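Local structure of protocadherin gamma-B3 (Homo sapiens, 5K8R) at residues Phe103-Glu114 against Thr196-Asp207. The protein is a potential calcium-dependent cell-adhesion protein, present here as extracellular cadherin repeats 1 to 4, that may help establish and maintain specific neuronal connections in the brain. Numbering follows the deposited sequence.
With CA (calcium ion), chain J; CA (calcium ion), chain I; CA (calcium ion), chain H.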
ATOM      1  N   PHE A 103      -4.092  19.625 -27.284  1.00 28.06           N
ATOM      2  CA  PHE A 103      -3.842  18.544 -26.343  1.00 27.98           C
ATOM      3  C   PHE A 103      -4.854  17.426 -26.561  1.00 38.84           C
ATOM      4  O   PHE A 103      -5.941  17.635 -27.106  1.00 46.31           O
ATOM      5  CB  PHE A 103      -3.910  19.044 -24.898  1.00 31.46           C
ATOM      6  CG  PHE A 103      -2.727  19.873 -24.484  1.00 43.32           C
ATOM      7  CD1 PHE A 103      -2.791  21.256 -24.501  1.00 40.22           C
ATOM      8  CD2 PHE A 103      -1.549  19.267 -24.075  1.00 47.67           C
ATOM      9  CE1 PHE A 103      -1.703  22.020 -24.118  1.00 35.29           C
ATOM     10  CE2 PHE A 103      -0.458  20.025 -23.692  1.00 39.25           C
ATOM     11  CZ  PHE A 103      -0.535  21.403 -23.713  1.00 31.56           C
ATOM     12  N   SER A 104      -4.479  16.221 -26.124  1.00 38.12           N
ATOM     13  CA  SER A 104      -5.340  15.061 -26.340  1.00 28.55           C
ATOM     14  C   SER A 104      -6.651  15.191 -25.574  1.00 38.74           C
ATOM     15  O   SER A 104      -7.716  14.834 -26.089  1.00 49.93           O
ATOM     16  CB  SER A 104      -4.608  13.782 -25.935  1.00 36.24           C
ATOM     17  OG  SER A 104      -3.434  13.603 -26.707  1.00 55.76           O
ATOM     18  N   GLN A 105      -6.594  15.699 -24.345  1.00 39.58           N
ATOM     19  CA  GLN A 105      -7.785  15.870 -23.528  1.00 40.53           C
ATOM     20  C   GLN A 105      -7.703  17.193 -22.783  1.00 36.82           C
ATOM     21  O   GLN A 105      -6.614  17.685 -22.474  1.00 29.00           O
ATOM     22  CB  GLN A 105      -7.961  14.708 -22.540  1.00 43.54           C
ATOM     23  CG  GLN A 105      -6.737  14.414 -21.695  1.00 47.95           C
ATOM     24  CD  GLN A 105      -6.907  13.171 -20.844  1.00 65.80           C
ATOM     25  OE1 GLN A 105      -7.908  12.464 -20.953  1.00 65.62           O
ATOM     26  NE2 GLN A 105      -5.927  12.899 -19.990  1.00 74.50           N
ATOM     27  N   ASN A 106      -8.874  17.767 -22.501  1.00 42.71           N
ATOM     28  CA  ASN A 106      -8.923  19.064 -21.836  1.00 33.11           C
ATOM     29  C   ASN A 106      -8.479  18.962 -20.382  1.00 32.96           C
ATOM     30  O   ASN A 106      -7.843  19.882 -19.857  1.00 35.38           O
ATOM     31  CB  ASN A 106     -10.333  19.645 -21.928  1.00 37.19           C
ATOM     32  CG  ASN A 106     -10.795  19.831 -23.361  1.00 30.93           C
ATOM     33  OD1 ASN A 106     -11.841  19.320 -23.758  1.00 36.68           O
ATOM     34  ND2 ASN A 106     -10.014  20.565 -24.145  1.00 35.58           N
ATOM     35  N   ILE A 107      -8.804  17.856 -19.717  1.00 31.83           N
ATOM     36  CA  ILE A 107      -8.439  17.627 -18.324  1.00 33.17           C
ATOM     37  C   ILE A 107      -7.681  16.310 -18.237  1.00 34.85           C
ATOM     38  O   ILE A 107      -8.131  15.292 -18.774  1.00 43.45           O
ATOM     39  CB  ILE A 107      -9.674  17.605 -17.404  1.00 35.08           C
ATOM     40  CG1 ILE A 107     -10.468  18.907 -17.536  1.00 35.52           C
ATOM     41  CG2 ILE A 107      -9.257  17.387 -15.957  1.00 34.66           C
ATOM     42  CD1 ILE A 107     -11.664  18.986 -16.613  1.00 30.83           C
ATOM     43  N   THR A 108      -6.537  16.333 -17.559  1.00 37.15           N
ATOM     44  CA  THR A 108      -5.709  15.152 -17.354  1.00 36.89           C
ATOM     45  C   THR A 108      -5.487  14.955 -15.861  1.00 44.33           C
ATOM     46  O   THR A 108      -5.111  15.898 -15.158  1.00 50.88           O
ATOM     47  CB  THR A 108      -4.360  15.287 -18.069  1.00 38.55           C
ATOM     48  OG1 THR A 108      -4.573  15.466 -19.476  1.00 41.22           O
ATOM     49  CG2 THR A 108      -3.507  14.046 -17.841  1.00 36.69           C
ATOM     50  N   GLU A 109      -5.724  13.738 -15.381  1.00 41.40           N
ATOM     51  CA  GLU A 109      -5.470  13.403 -13.988  1.00 33.30           C
ATOM     52  C   GLU A 109      -4.081  12.796 -13.842  1.00 41.21           C
ATOM     53  O   GLU A 109      -3.617  12.057 -14.716  1.00 39.44           O
ATOM     54  CB  GLU A 109      -6.527  12.436 -13.453  1.00 43.79           C
ATOM     55  CG  GLU A 109      -7.893  13.065 -13.243  1.00 53.60           C
ATOM     56  CD  GLU A 109      -8.852  12.143 -12.519  1.00 62.79           C
ATOM     57  OE1 GLU A 109      -8.535  10.943 -12.385  1.00 68.64           O
ATOM     58  OE2 GLU A 109      -9.921  12.619 -12.082  1.00 70.87           O
ATOM     59  N   LEU A 110      -3.438  13.108 -12.749  1.00 48.12           N
ATOM     60  CA  LEU A 110      -2.118  12.641 -12.478  1.00 46.45           C
ATOM     61  C   LEU A 110      -2.008  12.254 -11.024  1.00 39.43           C
ATOM     62  O   LEU A 110      -2.146  13.086 -10.178  1.00 45.31           O
ATOM     63  CB  LEU A 110      -1.172  13.787 -12.763  1.00 44.34           C
ATOM     64  CG  LEU A 110       0.291  13.606 -12.501  1.00 45.08           C
ATOM     65  CD1 LEU A 110       0.814  12.520 -13.396  1.00 37.26           C
ATOM     66  CD2 LEU A 110       0.995  14.888 -12.808  1.00 47.95           C
ATOM     67  N   GLU A 111      -1.751  10.988 -10.753  1.00 36.47           N
ATOM     68  CA  GLU A 111      -1.624  10.482  -9.393  1.00 33.65           C
ATOM     69  C   GLU A 111      -0.170  10.584  -8.948  1.00 42.97           C
ATOM     70  O   GLU A 111       0.723  10.024  -9.593  1.00 54.32           O
ATOM     71  CB  GLU A 111      -2.112   9.037  -9.298  1.00 48.46           C
ATOM     72  CG  GLU A 111      -3.590   8.852  -9.595  1.00 51.50           C
ATOM     73  CD  GLU A 111      -4.238   7.816  -8.697  1.00 64.76           C
ATOM     74  OE1 GLU A 111      -3.593   7.394  -7.714  1.00 67.27           O
ATOM     75  OE2 GLU A 111      -5.393   7.427  -8.971  1.00 72.15           O
ATOM     76  N   ILE A 112       0.061  11.297  -7.848  1.00 45.88           N
ATOM     77  CA  ILE A 112       1.390  11.482  -7.279  1.00 36.05           C
ATOM     78  C   ILE A 112       1.299  11.246  -5.778  1.00 50.33           C
ATOM     79  O   ILE A 112       0.465  11.858  -5.101  1.00 48.92           O
ATOM     80  CB  ILE A 112       1.948  12.890  -7.568  1.00 28.19           C
ATOM     81  CG1 ILE A 112       2.094  13.114  -9.075  1.00 28.97           C
ATOM     82  CG2 ILE A 112       3.279  13.091  -6.858  1.00 27.46           C
ATOM     83  CD1 ILE A 112       2.542  14.513  -9.444  1.00 28.54           C
ATOM     84  N   SER A 113       2.149  10.364  -5.260  1.00 53.47           N
ATOM     85  CA  SER A 113       2.147  10.089  -3.831  1.00 44.32           C
ATOM     86  C   SER A 113       2.778  11.244  -3.064  1.00 32.77           C
ATOM     87  O   SER A 113       3.660  11.946  -3.567  1.00 41.38           O
ATOM     88  CB  SER A 113       2.898   8.793  -3.527  1.00 44.58           C
ATOM     89  OG  SER A 113       4.296   9.015  -3.479  1.00 55.30           O
ATOM     90  N   GLU A 114       2.315  11.435  -1.828  1.00 37.93           N
ATOM     91  CA  GLU A 114       2.848  12.492  -0.978  1.00 37.02           C
ATOM     92  C   GLU A 114       4.281  12.228  -0.534  1.00 35.70           C
ATOM     93  O   GLU A 114       4.908  13.126   0.036  1.00 49.97           O
ATOM     94  CB  GLU A 114       1.950  12.679   0.245  1.00 40.30           C
ATOM     95  CG  GLU A 114       1.589  11.382   0.939  1.00 43.22           C
ATOM     96  CD  GLU A 114       0.587  11.575   2.057  1.00 39.64           C
ATOM     97  OE1 GLU A 114       0.498  12.698   2.596  1.00 43.70           O
ATOM     98  OE2 GLU A 114      -0.115  10.599   2.395  1.00 55.46           O
ATOM     99  N   THR A 196      -4.761  23.188 -21.368  1.00 38.30           N
ATOM    100  CA  THR A 196      -5.242  21.947 -20.782  1.00 27.56           C
ATOM    101  C   THR A 196      -5.103  22.046 -19.271  1.00 38.36           C
ATOM    102  O   THR A 196      -4.232  22.755 -18.760  1.00 26.95           O
ATOM    103  CB  THR A 196      -4.476  20.724 -21.311  1.00 31.88           C
ATOM    104  OG1 THR A 196      -5.008  19.530 -20.724  1.00 31.54           O
ATOM    105  CG2 THR A 196      -2.994  20.831 -20.979  1.00 30.51           C
ATOM    106  N   GLN A 197      -5.975  21.343 -18.559  1.00 37.08           N
ATOM    107  CA  GLN A 197      -5.989  21.362 -17.105  1.00 29.72           C
ATOM    108  C   GLN A 197      -5.466  20.038 -16.565  1.00 28.53           C
ATOM    109  O   GLN A 197      -5.796  18.969 -17.087  1.00 42.80           O
ATOM    110  CB  GLN A 197      -7.397  21.635 -16.572  1.00 31.53           C
ATOM    111  CG  GLN A 197      -7.905  23.034 -16.885  1.00 32.72           C
ATOM    112  CD  GLN A 197      -9.303  23.280 -16.355  1.00 50.28           C
ATOM    113  OE1 GLN A 197     -10.009  22.348 -15.974  1.00 55.45           O
ATOM    114  NE2 GLN A 197      -9.711  24.545 -16.327  1.00 64.25           N
ATOM    115  N   ILE A 198      -4.644  20.118 -15.524  1.00 27.77           N
ATOM    116  CA  ILE A 198      -4.023  18.950 -14.910  1.00 27.08           C
ATOM    117  C   ILE A 198      -4.501  18.880 -13.468  1.00 35.95           C
ATOM    118  O   ILE A 198      -4.162  19.749 -12.653  1.00 36.91           O
ATOM    119  CB  ILE A 198      -2.492  19.008 -14.979  1.00 32.95           C
ATOM    120  CG1 ILE A 198      -2.028  19.179 -16.426  1.00 24.72           C
ATOM    121  CG2 ILE A 198      -1.885  17.754 -14.366  1.00 33.26           C
ATOM    122  CD1 ILE A 198      -0.540  19.404 -16.563  1.00 41.70           C
ATOM    123  N   ARG A 199      -5.286  17.855 -13.149  1.00 41.14           N
ATOM    124  CA  ARG A 199      -5.752  17.618 -11.785  1.00 36.54           C
ATOM    125  C   ARG A 199      -4.807  16.612 -11.137  1.00 36.00           C
ATOM    126  O   ARG A 199      -4.933  15.402 -11.340  1.00 36.95           O
ATOM    127  CB  ARG A 199      -7.196  17.127 -11.768  1.00 31.25           C
ATOM    128  CG  ARG A 199      -7.688  16.734 -10.381  1.00 54.39           C
ATOM    129  CD  ARG A 199      -9.202  16.566 -10.320  1.00 68.97           C
ATOM    130  NE  ARG A 199      -9.704  15.606 -11.300  1.00 72.53           N
ATOM    131  CZ  ARG A 199     -10.349  15.944 -12.412  1.00 73.76           C
ATOM    132  NH1 ARG A 199     -10.575  17.222 -12.688  1.00 76.65           N
ATOM    133  NH2 ARG A 199     -10.771  15.005 -13.248  1.00 61.98           N
ATOM    134  N   VAL A 200      -3.852  17.121 -10.367  1.00 35.62           N
ATOM    135  CA  VAL A 200      -2.944  16.277  -9.600  1.00 34.06           C
ATOM    136  C   VAL A 200      -3.675  15.783  -8.360  1.00 50.84           C
ATOM    137  O   VAL A 200      -4.060  16.577  -7.496  1.00 56.41           O
ATOM    138  CB  VAL A 200      -1.667  17.038  -9.220  1.00 26.68           C
ATOM    139  CG1 VAL A 200      -0.777  16.171  -8.340  1.00 28.32           C
ATOM    140  CG2 VAL A 200      -0.924  17.488 -10.467  1.00 25.44           C
ATOM    141  N   ILE A 201      -3.874  14.471  -8.274  1.00 54.15           N
ATOM    142  CA  ILE A 201      -4.492  13.842  -7.114  1.00 52.52           C
ATOM    143  C   ILE A 201      -3.383  13.240  -6.262  1.00 38.94           C
ATOM    144  O   ILE A 201      -2.587  12.425  -6.747  1.00 38.14           O
ATOM    145  CB  ILE A 201      -5.525  12.783  -7.530  1.00 58.95           C
ATOM    146  CG1 ILE A 201      -6.267  12.241  -6.306  1.00 64.28           C
ATOM    147  CG2 ILE A 201      -4.863  11.666  -8.324  1.00 64.00           C
ATOM    148  CD1 ILE A 201      -7.501  11.433  -6.648  1.00 75.68           C
ATOM    149  N   VAL A 202      -3.321  13.651  -4.998  1.00 32.81           N
ATOM    150  CA  VAL A 202      -2.240  13.245  -4.105  1.00 42.94           C
ATOM    151  C   VAL A 202      -2.558  11.858  -3.557  1.00 40.37           C
ATOM    152  O   VAL A 202      -3.509  11.685  -2.791  1.00 49.60           O
ATOM    153  CB  VAL A 202      -2.041  14.257  -2.970  1.00 34.24           C
ATOM    154  CG1 VAL A 202      -0.814  13.897  -2.146  1.00 41.14           C
ATOM    155  CG2 VAL A 202      -1.920  15.666  -3.532  1.00 34.24           C
ATOM    156  N   ALA A 203      -1.759  10.867  -3.945  1.00 37.84           N
ATOM    157  CA  ALA A 203      -1.935   9.519  -3.424  1.00 38.83           C
ATOM    158  C   ALA A 203      -1.480   9.449  -1.971  1.00 48.05           C
ATOM    159  O   ALA A 203      -0.455  10.025  -1.596  1.00 50.60           O
ATOM    160  CB  ALA A 203      -1.157   8.513  -4.271  1.00 28.47           C
ATOM    161  N   ASP A 204      -2.248   8.731  -1.155  1.00 54.17           N
ATOM    162  CA  ASP A 204      -1.987   8.671   0.277  1.00 36.45           C
ATOM    163  C   ASP A 204      -0.787   7.786   0.584  1.00 36.95           C
ATOM    164  O   ASP A 204      -0.580   6.746  -0.048  1.00 44.89           O
ATOM    165  CB  ASP A 204      -3.213   8.142   1.022  1.00 37.00           C
ATOM    166  CG  ASP A 204      -3.022   8.138   2.530  1.00 53.59           C
ATOM    167  OD1 ASP A 204      -2.581   9.171   3.079  1.00 42.31           O
ATOM    168  OD2 ASP A 204      -3.306   7.101   3.164  1.00 54.90           O
ATOM    169  N   ALA A 205       0.002   8.208   1.567  1.00 43.29           N
ATOM    170  CA  ALA A 205       1.068   7.402   2.134  1.00 49.32           C
ATOM    171  C   ALA A 205       0.840   7.255   3.632  1.00 49.25           C
ATOM    172  O   ALA A 205       0.171   8.078   4.263  1.00 44.06           O
ATOM    173  CB  ALA A 205       2.445   8.020   1.867  1.00 46.54           C
ATOM    174  N   ASN A 206       1.402   6.192   4.201  1.00 43.66           N
ATOM    175  CA  ASN A 206       1.223   5.900   5.624  1.00 40.57           C
ATOM    176  C   ASN A 206       2.253   6.662   6.461  1.00 44.12           C
ATOM    177  O   ASN A 206       3.088   6.088   7.160  1.00 53.32           O
ATOM    178  CB  ASN A 206       1.309   4.399   5.869  1.00 36.24           C
ATOM    179  CG  ASN A 206       0.779   4.005   7.234  1.00 48.70           C
ATOM    180  OD1 ASN A 206      -0.321   4.397   7.620  1.00 41.17           O
ATOM    181  ND2 ASN A 206       1.568   3.240   7.976  1.00 63.27           N
ATOM    182  N   ASP A 207       2.174   7.989   6.381  1.00 41.52           N
ATOM    183  CA  ASP A 207       3.086   8.868   7.098  1.00 39.40           C
ATOM    184  C   ASP A 207       2.513   9.363   8.421  1.00 40.25           C
ATOM    185  O   ASP A 207       3.082  10.277   9.027  1.00 45.54           O
ATOM    186  CB  ASP A 207       3.477  10.059   6.216  1.00 39.84           C
ATOM    187  CG  ASP A 207       2.278  10.733   5.572  1.00 50.17           C
ATOM    188  OD1 ASP A 207       1.154  10.609   6.101  1.00 49.98           O
ATOM    189  OD2 ASP A 207       2.464  11.397   4.529  1.00 56.35           O
TER
HETATM  190 CA    CA J 509      -0.852  10.253   4.674  1.00 44.64          CA
HETATM  191 CA    CA I 508       1.120  13.481   4.938  1.00 51.61          CA
HETATM  192 CA    CA H 507      -1.576   5.593   9.289  1.00 42.80          CA
HETATM  193  O   HOH W   1      -3.349  17.562 -20.633  1.00 55.76           O
HETATM  194  O   HOH W   2       3.059  15.002   4.541  1.00 38.44           O
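Backbone bonds join strands 107-113 and 193-203 in parallel, from Gln197 N on Asn106 O (2.7 Å) to Glu114 N on Ala203 O. Arg199 grips Glu109 side-on: NE and NH2 both reach OE2, NH2 at 2.8 Å. Glu109 OE2 lies in the guanidinium plane, met on its anti side from outside the carboxylate plane; the two planes stand 89° apart. The bend at chi3 (56°) turns the guanidinium back toward the 107-113 strand, where NH1 also meets Ile107 CG2. A leucine in place of Arg199 would probably leave the Glu109 carboxylate without its cationic mate and free to swing. A water bridges Thr108 OG1 and Thr196 OG1. Apolar contacts line the other face, where Leu110 CD2 lies 4.0 Å from Val200 CG2 and Ile112 CD1 touches Val200 CG1, beside Phe148. Before strand 107-113, the Phe103 ring takes Thr196 CG2 over its centre, a CH-pi contact 3.4 Å from the centroid. Glu114 splits its carboxylate between two calcium ions, OE2 at 2.4 Å from one and OE1 at 2.5 Å from the other; Asp207 spans the same pair, and Glu114 OE2 also accepts Ala205 N. Asp204 OD1 and Ala205 O bind the OE2-bound calcium, the Asp204 carboxylate also pairing with Glu241, while Asp171, Glu173 and Asp240 help complete the two sites. This is the parallel A-G strand pairing of a cadherin repeat, ending in the calcium-binding linker between repeats 2 and 3.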